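Local coordinates for uncharacterized protein (PDB 5D66) that is of unknown function but folds as an ankyrin repeat domain, a scaffold that in many relatives serves to bind other proteins, at residues 128-140 with 159-171. Residues are numbered along the deposited sequence; the frame is centred on the assembly and turned at random.
Sequences VNHVNNLGWTALL and LLKAGANPNLADK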
ATOM      1  N   VAL A 128     -11.879  -3.318  -2.190  1.00  4.90           N
ATOM      2  CA  VAL A 128     -11.409  -4.681  -2.066  1.00  4.79           C
ATOM      3  C   VAL A 128     -11.520  -5.456  -3.374  1.00  4.91           C
ATOM      4  O   VAL A 128     -10.841  -6.481  -3.555  1.00  5.51           O
ATOM      5  CB  VAL A 128     -12.120  -5.433  -0.930  1.00  5.53           C
ATOM      6  CG1 VAL A 128     -11.753  -4.849   0.415  1.00  5.92           C
ATOM      7  CG2 VAL A 128     -13.599  -5.511  -1.131  1.00  6.02           C
ATOM      8  N   ASN A 129     -12.404  -5.047  -4.281  1.00  4.61           N
ATOM      9  CA  ASN A 129     -12.621  -5.748  -5.536  1.00  5.14           C
ATOM     10  C   ASN A 129     -11.762  -5.246  -6.736  1.00  5.28           C
ATOM     11  O   ASN A 129     -11.943  -5.688  -7.848  1.00  6.53           O
ATOM     12  CB  ASN A 129     -14.100  -5.751  -5.909  1.00  5.29           C
ATOM     13  CG  ASN A 129     -14.899  -6.659  -5.004  1.00  5.56           C
ATOM     14  OD1 ASN A 129     -14.422  -7.701  -4.545  1.00  5.98           O
ATOM     15  ND2 ASN A 129     -16.142  -6.292  -4.744  1.00  5.87           N
ATOM     16  N   HIS A 130     -10.834  -4.330  -6.452  1.00  5.48           N
ATOM     17  CA  HIS A 130      -9.979  -3.836  -7.516  1.00  5.46           C
ATOM     18  C   HIS A 130      -9.076  -4.934  -8.073  1.00  5.56           C
ATOM     19  O   HIS A 130      -8.517  -5.735  -7.344  1.00  5.98           O
ATOM     20  CB  HIS A 130      -9.068  -2.731  -6.966  1.00  5.76           C
ATOM     21  CG  HIS A 130      -8.239  -2.016  -7.961  1.00  6.70           C
ATOM     22  ND1 HIS A 130      -8.570  -0.799  -8.501  1.00 11.08           N
ATOM     23  CD2 HIS A 130      -7.038  -2.344  -8.444  1.00  7.17           C
ATOM     24  CE1 HIS A 130      -7.613  -0.473  -9.364  1.00 11.87           C
ATOM     25  NE2 HIS A 130      -6.714  -1.427  -9.400  1.00  9.36           N
ATOM     26  N   VAL A 131      -8.950  -4.955  -9.390  1.00  5.82           N
ATOM     27  CA  VAL A 131      -8.134  -5.919 -10.116  1.00  5.90           C
ATOM     28  C   VAL A 131      -6.926  -5.222 -10.766  1.00  6.36           C
ATOM     29  O   VAL A 131      -7.055  -4.244 -11.485  1.00  7.07           O
ATOM     30  CB  VAL A 131      -8.945  -6.602 -11.272  1.00  6.42           C
ATOM     31  CG1 VAL A 131      -8.120  -7.680 -11.932  1.00  8.32           C
ATOM     32  CG2 VAL A 131     -10.238  -7.192 -10.765  1.00  8.22           C
ATOM     33  N   ASN A 132      -5.737  -5.718 -10.436  1.00  6.31           N
ATOM     34  CA  ASN A 132      -4.495  -5.109 -10.984  1.00  6.46           C
ATOM     35  C   ASN A 132      -4.175  -5.643 -12.387  1.00  6.56           C
ATOM     36  O   ASN A 132      -4.948  -6.423 -12.991  1.00  7.20           O
ATOM     37  CB  ASN A 132      -3.337  -5.244  -9.990  1.00  6.30           C
ATOM     38  CG  ASN A 132      -2.797  -6.648  -9.872  1.00  6.27           C
ATOM     39  OD1 ASN A 132      -3.106  -7.535 -10.672  1.00  7.03           O
ATOM     40  ND2 ASN A 132      -1.999  -6.857  -8.829  1.00  7.16           N
ATOM     41  N   ASN A 133      -3.042  -5.225 -12.948  1.00  6.32           N
ATOM     42  CA  ASN A 133      -2.719  -5.575 -14.347  1.00  7.75           C
ATOM     43  C   ASN A 133      -2.087  -6.929 -14.487  1.00  7.69           C
ATOM     44  O   ASN A 133      -1.827  -7.348 -15.609  1.00 10.18           O
ATOM     45  CB  ASN A 133      -1.915  -4.446 -15.033  1.00  8.00           C
ATOM     46  CG  ASN A 133      -0.458  -4.351 -14.611  1.00  8.10           C
ATOM     47  OD1 ASN A 133       0.163  -5.323 -14.172  1.00  8.36           O
ATOM     48  ND2 ASN A 133       0.100  -3.144 -14.780  1.00  9.36           N
ATOM     49  N   LEU A 134      -1.948  -7.666 -13.400  1.00  7.16           N
ATOM     50  CA  LEU A 134      -1.670  -9.117 -13.387  1.00  8.10           C
ATOM     51  C   LEU A 134      -2.970  -9.909 -13.348  1.00  7.26           C
ATOM     52  O   LEU A 134      -2.938 -11.143 -13.375  1.00 10.14           O
ATOM     53  CB  LEU A 134      -0.801  -9.492 -12.169  1.00  8.43           C
ATOM     54  CG  LEU A 134       0.571  -8.800 -12.144  1.00  9.54           C
ATOM     55  CD1 LEU A 134       1.093  -8.621 -10.689  1.00 12.65           C
ATOM     56  CD2 LEU A 134       1.572  -9.565 -12.897  1.00 11.31           C
ATOM     57  N   GLY A 135      -4.134  -9.241 -13.311  1.00  8.01           N
ATOM     58  CA  GLY A 135      -5.431  -9.877 -13.271  1.00  7.18           C
ATOM     59  C   GLY A 135      -5.801 -10.341 -11.863  1.00  7.38           C
ATOM     60  O   GLY A 135      -6.717 -11.142 -11.702  1.00  8.82           O
ATOM     61  N   TRP A 136      -5.144  -9.797 -10.846  1.00  6.47           N
ATOM     62  CA  TRP A 136      -5.285 -10.281  -9.492  1.00  6.11           C
ATOM     63  C   TRP A 136      -5.933  -9.201  -8.623  1.00  5.87           C
ATOM     64  O   TRP A 136      -5.629  -8.018  -8.723  1.00  7.26           O
ATOM     65  CB  TRP A 136      -3.985 -10.756  -8.861  1.00  6.72           C
ATOM     66  CG  TRP A 136      -3.353 -11.926  -9.486  1.00  7.40           C
ATOM     67  CD1 TRP A 136      -3.999 -12.934 -10.136  1.00  7.63           C
ATOM     68  CD2 TRP A 136      -1.974 -12.279  -9.511  1.00  8.01           C
ATOM     69  NE1 TRP A 136      -3.120 -13.887 -10.553  1.00  8.37           N
ATOM     70  CE2 TRP A 136      -1.862 -13.508 -10.186  1.00  7.93           C
ATOM     71  CE3 TRP A 136      -0.774 -11.606  -9.144  1.00  8.85           C
ATOM     72  CZ2 TRP A 136      -0.619 -14.125 -10.436  1.00 10.36           C
ATOM     73  CZ3 TRP A 136       0.450 -12.240  -9.342  1.00 10.57           C
ATOM     74  CH2 TRP A 136       0.516 -13.509  -9.970  1.00 10.02           C
ATOM     75  N   THR A 137      -6.786  -9.659  -7.721  1.00  5.66           N
ATOM     76  CA  THR A 137      -7.323  -8.890  -6.620  1.00  5.87           C
ATOM     77  C   THR A 137      -6.429  -9.103  -5.377  1.00  5.04           C
ATOM     78  O   THR A 137      -5.571 -10.022  -5.352  1.00  5.80           O
ATOM     79  CB  THR A 137      -8.734  -9.375  -6.312  1.00  5.87           C
ATOM     80  OG1 THR A 137      -8.584 -10.782  -6.020  1.00  5.98           O
ATOM     81  CG2 THR A 137      -9.719  -9.180  -7.387  1.00  7.72           C
ATOM     82  N   ALA A 138      -6.703  -8.384  -4.315  1.00  4.72           N
ATOM     83  CA  ALA A 138      -6.059  -8.633  -3.035  1.00  4.74           C
ATOM     84  C   ALA A 138      -6.290 -10.094  -2.584  1.00  4.41           C
ATOM     85  O   ALA A 138      -5.378 -10.698  -2.108  1.00  4.70           O
ATOM     86  CB  ALA A 138      -6.546  -7.646  -2.014  1.00  4.91           C
ATOM     87  N   LEU A 139      -7.537 -10.562  -2.704  1.00  4.47           N
ATOM     88  CA  LEU A 139      -7.879 -11.914  -2.343  1.00  4.65           C
ATOM     89  C   LEU A 139      -7.036 -12.936  -3.131  1.00  4.47           C
ATOM     90  O   LEU A 139      -6.471 -13.876  -2.541  1.00  4.87           O
ATOM     91  CB  LEU A 139      -9.366 -12.158  -2.532  1.00  5.52           C
ATOM     92  CG  LEU A 139      -9.904 -13.534  -2.160  1.00  5.72           C
ATOM     93  CD1 LEU A 139      -9.691 -13.869  -0.729  1.00  7.64           C
ATOM     94  CD2 LEU A 139     -11.360 -13.613  -2.518  1.00  6.61           C
ATOM     95  N   LEU A 140      -6.979 -12.787  -4.430  1.00  4.69           N
ATOM     96  CA  LEU A 140      -6.206 -13.711  -5.257  1.00  5.28           C
ATOM     97  C   LEU A 140      -4.756 -13.695  -4.860  1.00  5.42           C
ATOM     98  O   LEU A 140      -4.123 -14.762  -4.736  1.00  5.97           O
ATOM     99  CB  LEU A 140      -6.404 -13.445  -6.732  1.00  5.33           C
ATOM    100  CG  LEU A 140      -7.740 -13.894  -7.293  1.00  6.28           C
ATOM    101  CD1 LEU A 140      -8.064 -13.216  -8.602  1.00  6.77           C
ATOM    102  CD2 LEU A 140      -7.759 -15.398  -7.513  1.00  7.11           C
ATOM    103  N   LEU A 159     -10.700  -9.751   4.286  1.00  4.25           N
ATOM    104  CA  LEU A 159     -11.211  -9.342   2.937  1.00  4.69           C
ATOM    105  C   LEU A 159     -12.640  -9.817   2.741  1.00  4.32           C
ATOM    106  O   LEU A 159     -13.501  -9.113   2.267  1.00  5.26           O
ATOM    107  CB  LEU A 159     -10.324  -9.849   1.815  1.00  5.04           C
ATOM    108  CG  LEU A 159      -8.946  -9.124   1.764  1.00  4.92           C
ATOM    109  CD1 LEU A 159      -7.990  -9.972   0.888  1.00  5.02           C
ATOM    110  CD2 LEU A 159      -9.040  -7.734   1.168  1.00  6.42           C
ATOM    111  N   LEU A 160     -12.866 -11.095   3.076  1.00  5.06           N
ATOM    112  CA  LEU A 160     -14.191 -11.687   2.874  1.00  5.03           C
ATOM    113  C   LEU A 160     -15.220 -11.033   3.794  1.00  5.22           C
ATOM    114  O   LEU A 160     -16.331 -10.685   3.357  1.00  6.33           O
ATOM    115  CB  LEU A 160     -14.152 -13.183   3.059  1.00  5.65           C
ATOM    116  CG  LEU A 160     -13.347 -13.946   2.008  1.00  5.56           C
ATOM    117  CD1 LEU A 160     -13.248 -15.421   2.451  1.00  6.65           C
ATOM    118  CD2 LEU A 160     -13.947 -13.836   0.654  1.00  5.98           C
ATOM    119  N   LYS A 161     -14.894 -10.804   5.059  1.00  5.34           N
ATOM    120  CA  LYS A 161     -15.867 -10.203   5.971  1.00  6.13           C
ATOM    121  C   LYS A 161     -16.182  -8.779   5.519  1.00  5.87           C
ATOM    122  O   LYS A 161     -17.336  -8.302   5.655  1.00  6.74           O
ATOM    123  CB  LYS A 161     -15.329 -10.182   7.398  1.00  6.51           C
ATOM    124  CG  LYS A 161     -16.203  -9.493   8.443  1.00  8.36           C
ATOM    125  CD  LYS A 161     -17.589 -10.126   8.523  1.00  9.59           C
ATOM    126  CE  LYS A 161     -18.363  -9.682   9.662  1.00 11.39           C
ATOM    127  NZ  LYS A 161     -18.734  -8.244   9.535  1.00 13.98           N
ATOM    128  N   ALA A 162     -15.205  -8.072   4.954  1.00  5.42           N
ATOM    129  CA  ALA A 162     -15.402  -6.719   4.462  1.00  6.15           C
ATOM    130  C   ALA A 162     -16.256  -6.666   3.220  1.00  5.83           C
ATOM    131  O   ALA A 162     -16.668  -5.582   2.873  1.00  8.71           O
ATOM    132  CB  ALA A 162     -14.071  -6.050   4.238  1.00  7.28           C
ATOM    133  N   GLY A 163     -16.450  -7.793   2.540  1.00  5.27           N
ATOM    134  CA  GLY A 163     -17.276  -7.802   1.367  1.00  5.63           C
ATOM    135  C   GLY A 163     -16.597  -8.049   0.040  1.00  5.03           C
ATOM    136  O   GLY A 163     -17.199  -7.769  -0.966  1.00  6.08           O
ATOM    137  N   ALA A 164     -15.373  -8.550   0.060  1.00  4.98           N
ATOM    138  CA  ALA A 164     -14.712  -8.878  -1.183  1.00  5.27           C
ATOM    139  C   ALA A 164     -15.525 -10.002  -1.856  1.00  5.37           C
ATOM    140  O   ALA A 164     -15.902 -10.997  -1.247  1.00  7.35           O
ATOM    141  CB  ALA A 164     -13.298  -9.348  -0.958  1.00  5.99           C
ATOM    142  N   ASN A 165     -15.674  -9.898  -3.171  1.00  5.35           N
ATOM    143  CA  ASN A 165     -16.384 -10.889  -3.945  1.00  6.39           C
ATOM    144  C   ASN A 165     -15.515 -12.140  -4.037  1.00  6.18           C
ATOM    145  O   ASN A 165     -14.439 -12.093  -4.615  1.00  7.18           O
ATOM    146  CB  ASN A 165     -16.686 -10.304  -5.321  1.00  6.99           C
ATOM    147  CG  ASN A 165     -17.499 -11.213  -6.198  1.00  7.99           C
ATOM    148  OD1 ASN A 165     -17.524 -12.427  -6.005  1.00  8.84           O
ATOM    149  ND2 ASN A 165     -18.173 -10.641  -7.192  1.00  9.11           N
ATOM    150  N   PRO A 166     -15.951 -13.279  -3.493  1.00  6.81           N
ATOM    151  CA  PRO A 166     -15.110 -14.458  -3.510  1.00  7.84           C
ATOM    152  C   PRO A 166     -15.052 -15.174  -4.838  1.00  7.95           C
ATOM    153  O   PRO A 166     -14.323 -16.144  -4.973  1.00 10.42           O
ATOM    154  CB  PRO A 166     -15.787 -15.335  -2.493  1.00  9.04           C
ATOM    155  CG  PRO A 166     -17.273 -15.012  -2.645  1.00  8.63           C
ATOM    156  CD  PRO A 166     -17.234 -13.511  -2.828  1.00  8.39           C
ATOM    157  N   ASN A 167     -15.831 -14.698  -5.830  1.00  7.65           N
ATOM    158  CA  ASN A 167     -15.916 -15.298  -7.147  1.00  8.77           C
ATOM    159  C   ASN A 167     -15.249 -14.531  -8.245  1.00  9.25           C
ATOM    160  O   ASN A 167     -15.387 -14.895  -9.405  1.00 16.39           O
ATOM    161  CB  ASN A 167     -17.397 -15.613  -7.455  1.00  9.46           C
ATOM    162  CG  ASN A 167     -17.906 -16.702  -6.510  1.00 10.35           C
ATOM    163  OD1 ASN A 167     -17.244 -17.707  -6.364  1.00 14.15           O
ATOM    164  ND2 ASN A 167     -19.014 -16.493  -5.843  1.00 11.68           N
ATOM    165  N   LEU A 168     -14.500 -13.495  -7.943  1.00  8.27           N
ATOM    166  CA  LEU A 168     -13.699 -12.776  -8.959  1.00  8.90           C
ATOM    167  C   LEU A 168     -12.450 -13.577  -9.225  1.00  7.22           C
ATOM    168  O   LEU A 168     -11.581 -13.716  -8.368  1.00  7.98           O
ATOM    169  CB  LEU A 168     -13.371 -11.345  -8.524  1.00  9.48           C
ATOM    170  CG  LEU A 168     -14.549 -10.399  -8.500  1.00  9.80           C
ATOM    171  CD1 LEU A 168     -14.078  -9.030  -7.983  1.00 10.79           C
ATOM    172  CD2 LEU A 168     -15.308 -10.254  -9.802  1.00 11.71           C
ATOM    173  N   ALA A 169     -12.417 -14.180 -10.410  1.00  8.97           N
ATOM    174  CA  ALA A 169     -11.367 -15.079 -10.862  1.00  9.24           C
ATOM    175  C   ALA A 169     -10.173 -14.321 -11.479  1.00  8.40           C
ATOM    176  O   ALA A 169     -10.278 -13.148 -11.819  1.00  9.82           O
ATOM    177  CB  ALA A 169     -11.975 -16.056 -11.832  1.00 10.06           C
ATOM    178  N   ASP A 170      -9.056 -15.041 -11.641  1.00  8.39           N
ATOM    179  CA  ASP A 170      -7.893 -14.530 -12.341  1.00  8.91           C
ATOM    180  C   ASP A 170      -8.153 -14.404 -13.841  1.00 10.40           C
ATOM    181  O   ASP A 170      -9.258 -14.685 -14.346  1.00 11.02           O
ATOM    182  CB  ASP A 170      -6.643 -15.320 -11.968  1.00  8.28           C
ATOM    183  CG  ASP A 170      -6.561 -16.737 -12.546  1.00  8.65           C
ATOM    184  OD1 ASP A 170      -7.291 -17.008 -13.544  1.00  9.96           O
ATOM    185  OD2 ASP A 170      -5.710 -17.535 -12.055  1.00  9.41           O
ATOM    186  N   LYS A 171      -7.156 -13.941 -14.597  0.70 12.00           N
ATOM    187  CA  LYS A 171      -7.345 -13.733 -16.038  0.70 15.27           C
ATOM    188  C   LYS A 171      -7.701 -14.998 -16.763  0.70 16.26           C
ATOM    189  O   LYS A 171      -8.366 -14.942 -17.790  0.70 20.14           O
ATOM    190  CB  LYS A 171      -6.078 -13.199 -16.695  0.70 18.52           C
ATOM    191  CG  LYS A 171      -5.924 -11.761 -16.576  0.70 27.67           C
ATOM    192  CD  LYS A 171      -4.656 -11.363 -17.223  0.70 35.46           C
ATOM    193  CE  LYS A 171      -4.431  -9.916 -17.035  0.70 43.13           C
ATOM    194  NZ  LYS A 171      -3.059  -9.667 -17.412  0.70 51.41           N
TER
HETATM  195  O   HOH W   1     -12.523 -10.091  -4.624  1.00  7.84           O
HETATM  196  O   HOH W   2      -3.504  -7.057 -17.935  1.00 26.81           O
HETATM  197  O   HOH W   3      -4.438 -13.529 -13.702  1.00 11.22           O
HETATM  198  O   HOH W   4      -8.797 -11.265 -13.364  1.00 19.96           O
HETATM  199  O   HOH W   5      -3.231 -16.316 -11.991  1.00 12.08           O
HETATM  200  O   HOH W   6     -10.901 -12.252  -6.037  1.00  7.19           O
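Asn-129 and Asn-165 cross at about a right angle, and the backbone N of Asn-165 gives an almost straight hydrogen bond (2.9 Å) to a lone pair of Asn-129 OD1. A water donates both to this OD1 and to Asn-165 O, so the side-chain oxygen is gripped twice. Asn-165 opens an Asx turn, its OD1 accepting from Asn-167 N. Toward the loop tips, one of the two conformers of Lys-171 passes Gly-135 in extended form, NZ giving a hydrogen bond of 3.2 Å to Asn-133 O from above the carbonyl plane. Another water links Trp-136 NE1 to Asp-170 OD2, which also bonds His-179. Between these ends, a water spans Leu-168 O and Thr-137 OG1, the N-cap oxygen that accepts from Leu-140 N.

Apolar packing lies on the helix side. Val-128 CG2 presses on Ala-164 CA (3.5 Å), while its CG1 meets Leu-159 CD2. Leu-139 swings CG away from its own N (chi1 -178°), which brings CD2 to Leu-160 CD2 and Pro-166 CA. Leu-168 CD1 crosses Asn-129 at CB and OD1, and Leu-140 CD1 packs on the backbone from Leu-168 O to Asp-170 N.

The loop before helix 138-144 thus lies beside the first part of the next, as in stacked ankyrin repeats; helix 138-144, starting after Thr-137, and helix 150-162, ending in the Schellman turn at Gly-163, span the chain between them. Ile-122 of helix 115-124 touches Val-128 and Leu-159.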